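Lipase (Acinetobacter baumannii, PDB 4OPM) probably hydrolyses the ester bonds of lipids such as triacylglycerols, as a putative lipase of the alpha/beta hydrolase fold. Local coordinates at residues V7-I12 / K190-A195. Sequence-based numbering, arbitrary orientation.
Sequences VSFQTI and KEFLQA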
ATOM      1  N   VAL A   7      21.379  10.968  15.901  1.00 24.07           N
ATOM      2  CA  VAL A   7      20.636  11.397  14.720  1.00 22.11           C
ATOM      3  C   VAL A   7      19.138  11.357  15.008  1.00 23.31           C
ATOM      4  O   VAL A   7      18.676  10.552  15.815  1.00 21.89           O
ATOM      5  CB  VAL A   7      21.026  10.487  13.498  1.00 25.07           C
ATOM      6  CG1 VAL A   7      20.665   9.016  13.741  1.00 24.04           C
ATOM      7  CG2 VAL A   7      20.440  10.999  12.175  1.00 25.29           C
ATOM      8  N   SER A   8      18.388  12.237  14.354  1.00 20.03           N
ATOM      9  CA  SER A   8      16.938  12.230  14.417  1.00 17.98           C
ATOM     10  C   SER A   8      16.418  11.142  13.463  1.00 21.80           C
ATOM     11  O   SER A   8      16.930  11.026  12.348  1.00 19.75           O
ATOM     12  CB  SER A   8      16.399  13.594  14.011  1.00 20.33           C
ATOM     13  OG  SER A   8      15.018  13.497  13.713  1.00 26.88           O
ATOM     14  N   PHE A   9      15.394  10.380  13.865  1.00 18.39           N
ATOM     15  CA  PHE A   9      14.802   9.364  12.998  1.00 17.85           C
ATOM     16  C   PHE A   9      14.211  10.006  11.736  1.00 19.68           C
ATOM     17  O   PHE A   9      14.278   9.407  10.658  1.00 17.79           O
ATOM     18  CB  PHE A   9      13.732   8.558  13.735  1.00 19.63           C
ATOM     19  CG  PHE A   9      13.130   7.432  12.921  1.00 20.27           C
ATOM     20  CD1 PHE A   9      13.901   6.349  12.527  1.00 22.48           C
ATOM     21  CD2 PHE A   9      11.781   7.442  12.578  1.00 21.99           C
ATOM     22  CE1 PHE A   9      13.334   5.289  11.811  1.00 23.13           C
ATOM     23  CE2 PHE A   9      11.213   6.381  11.860  1.00 24.96           C
ATOM     24  CZ  PHE A   9      11.998   5.315  11.474  1.00 22.23           C
ATOM     25  N   GLN A  10      13.687  11.252  11.858  1.00 16.98           N
ATOM     26  CA  GLN A  10      13.149  11.980  10.709  1.00 16.24           C
ATOM     27  C   GLN A  10      14.254  12.216   9.665  1.00 20.39           C
ATOM     28  O   GLN A  10      13.982  12.080   8.471  1.00 21.69           O
ATOM     29  CB  GLN A  10      12.515  13.307  11.155  1.00 17.60           C
ATOM     30  CG  GLN A  10      11.180  13.118  11.896  1.00 20.76           C
ATOM     31  CD  GLN A  10      10.145  12.371  11.064  1.00 25.48           C
ATOM     32  OE1 GLN A  10       9.579  11.368  11.497  1.00 23.25           O
ATOM     33  NE2 GLN A  10       9.906  12.810   9.839  1.00 21.67           N
ATOM     34  N   THR A  11      15.503  12.502  10.115  1.00 16.16           N
ATOM     35  CA  THR A  11      16.674  12.698   9.241  1.00 16.97           C
ATOM     36  C   THR A  11      16.991  11.370   8.528  1.00 20.19           C
ATOM     37  O   THR A  11      17.312  11.388   7.336  1.00 19.14           O
ATOM     38  CB  THR A  11      17.876  13.243  10.049  1.00 24.33           C
ATOM     39  OG1 THR A  11      17.496  14.483  10.642  1.00 24.49           O
ATOM     40  CG2 THR A  11      19.125  13.464   9.188  1.00 27.87           C
ATOM     41  N   ILE A  12      16.858  10.230   9.241  1.00 17.37           N
ATOM     42  CA  ILE A  12      17.074   8.888   8.660  1.00 15.98           C
ATOM     43  C   ILE A  12      16.064   8.667   7.523  1.00 17.35           C
ATOM     44  O   ILE A  12      16.464   8.269   6.434  1.00 16.74           O
ATOM     45  CB  ILE A  12      16.976   7.760   9.730  1.00 18.68           C
ATOM     46  CG1 ILE A  12      18.086   7.872  10.811  1.00 18.51           C
ATOM     47  CG2 ILE A  12      16.902   6.345   9.098  1.00 21.44           C
ATOM     48  CD1 ILE A  12      19.586   7.710  10.302  1.00 24.15           C
ATOM     49  N   LYS A 190      16.910  -1.562  16.986  1.00 21.15           N
ATOM     50  CA  LYS A 190      15.969  -1.396  18.113  1.00 21.96           C
ATOM     51  C   LYS A 190      15.532   0.086  18.257  1.00 25.51           C
ATOM     52  O   LYS A 190      14.353   0.385  18.458  1.00 24.26           O
ATOM     53  CB  LYS A 190      16.669  -1.869  19.406  1.00 26.60           C
ATOM     54  CG  LYS A 190      15.763  -2.064  20.613  1.00 50.74           C
ATOM     55  CD  LYS A 190      16.589  -2.320  21.877  1.00 64.28           C
ATOM     56  CE  LYS A 190      16.326  -3.670  22.513  1.00 76.46           C
ATOM     57  NZ  LYS A 190      15.152  -3.649  23.431  1.00 83.88           N
ATOM     58  N   GLU A 191      16.499   1.001  18.115  1.00 22.26           N
ATOM     59  CA  GLU A 191      16.307   2.449  18.247  1.00 21.42           C
ATOM     60  C   GLU A 191      15.357   2.967  17.130  1.00 23.39           C
ATOM     61  O   GLU A 191      14.488   3.806  17.395  1.00 22.11           O
ATOM     62  CB  GLU A 191      17.678   3.153  18.246  1.00 22.86           C
ATOM     63  CG  GLU A 191      18.635   2.643  19.334  1.00 28.31           C
ATOM     64  CD  GLU A 191      19.297   1.266  19.198  1.00 43.47           C
ATOM     65  OE1 GLU A 191      19.298   0.689  18.083  1.00 23.33           O
ATOM     66  OE2 GLU A 191      19.839   0.772  20.215  1.00 31.26           O
ATOM     67  N   PHE A 192      15.477   2.415  15.906  1.00 19.24           N
ATOM     68  CA  PHE A 192      14.608   2.761  14.772  1.00 18.71           C
ATOM     69  C   PHE A 192      13.206   2.198  14.987  1.00 23.12           C
ATOM     70  O   PHE A 192      12.228   2.868  14.663  1.00 20.95           O
ATOM     71  CB  PHE A 192      15.171   2.227  13.442  1.00 19.93           C
ATOM     72  CG  PHE A 192      16.387   2.901  12.832  1.00 20.94           C
ATOM     73  CD1 PHE A 192      17.285   3.615  13.622  1.00 24.38           C
ATOM     74  CD2 PHE A 192      16.676   2.746  11.480  1.00 23.02           C
ATOM     75  CE1 PHE A 192      18.421   4.204  13.055  1.00 25.85           C
ATOM     76  CE2 PHE A 192      17.831   3.306  10.925  1.00 24.77           C
ATOM     77  CZ  PHE A 192      18.686   4.037  11.711  1.00 23.42           C
ATOM     78  N   LEU A 193      13.112   0.949  15.500  1.00 21.80           N
ATOM     79  CA  LEU A 193      11.845   0.278  15.803  1.00 22.57           C
ATOM     80  C   LEU A 193      11.040   1.144  16.797  1.00 25.42           C
ATOM     81  O   LEU A 193       9.856   1.399  16.573  1.00 24.04           O
ATOM     82  CB  LEU A 193      12.132  -1.122  16.395  1.00 23.67           C
ATOM     83  CG  LEU A 193      10.947  -2.080  16.519  1.00 29.95           C
ATOM     84  CD1 LEU A 193      11.399  -3.515  16.297  1.00 31.36           C
ATOM     85  CD2 LEU A 193      10.248  -1.951  17.883  1.00 33.75           C
ATOM     86  N   GLN A 194      11.702   1.607  17.868  1.00 22.34           N
ATOM     87  CA  GLN A 194      11.084   2.424  18.922  1.00 22.64           C
ATOM     88  C   GLN A 194      10.608   3.780  18.383  1.00 23.23           C
ATOM     89  O   GLN A 194       9.521   4.226  18.754  1.00 20.93           O
ATOM     90  CB  GLN A 194      12.055   2.610  20.092  1.00 25.22           C
ATOM     91  CG  GLN A 194      12.163   1.331  20.933  1.00 43.30           C
ATOM     92  CD  GLN A 194      13.357   1.258  21.848  1.00 62.73           C
ATOM     93  OE1 GLN A 194      14.032   2.252  22.135  1.00 62.54           O
ATOM     94  NE2 GLN A 194      13.637   0.064  22.339  1.00 52.70           N
ATOM     95  N   ALA A 195      11.399   4.409  17.478  1.00 19.59           N
ATOM     96  CA  ALA A 195      11.040   5.682  16.847  1.00 19.14           C
ATOM     97  C   ALA A 195       9.830   5.493  15.927  1.00 21.65           C
ATOM     98  O   ALA A 195       8.897   6.293  15.991  1.00 20.92           O
ATOM     99  CB  ALA A 195      12.220   6.232  16.064  1.00 19.23           C
TER
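Phe9 is the bump that lies in the shallow hollow between Phe192 and Ala195, one turn apart, with Ala195 CB and Phe192 O over one face of its ring. The Ala195 methyl makes a CH-pi contact, CB 3.9 Å from the Phe9 centroid but offset toward the rim, 3.5 Å from Phe9 CG; alanine is small enough to let a flat ring lie this close to the helix. The ring swings out from its helix's first turn because chi1 (-177°) sets CG opposite the backbone N, bringing CE1 3.9 Å from Phe192 CB. The rings form an offset edge-to-face pair, centroids 5.8 Å apart and planes at 63°, Phe9 giving the edge. One turn on, branched Ile12 offers several carbons to the outer end of Phe192, CG2 3.7 Å from Phe192 CE2, CG1 and CD1 near CZ. Ser8 caps this helix, its OG weakly bonded by Gln10 N. The contact, centred about 22 Å from the chain centre, joins the starts of helices 9-19 and 190-220; Phe9 also touches Gln196 and Leu199, and Leu193 packs on helix 173-181. Helices 173-181 and 190-220 lie between strands 137-143 and 237-242, where alpha/beta hydrolases commonly carry a cap, so helix 9-19 probably packs on it.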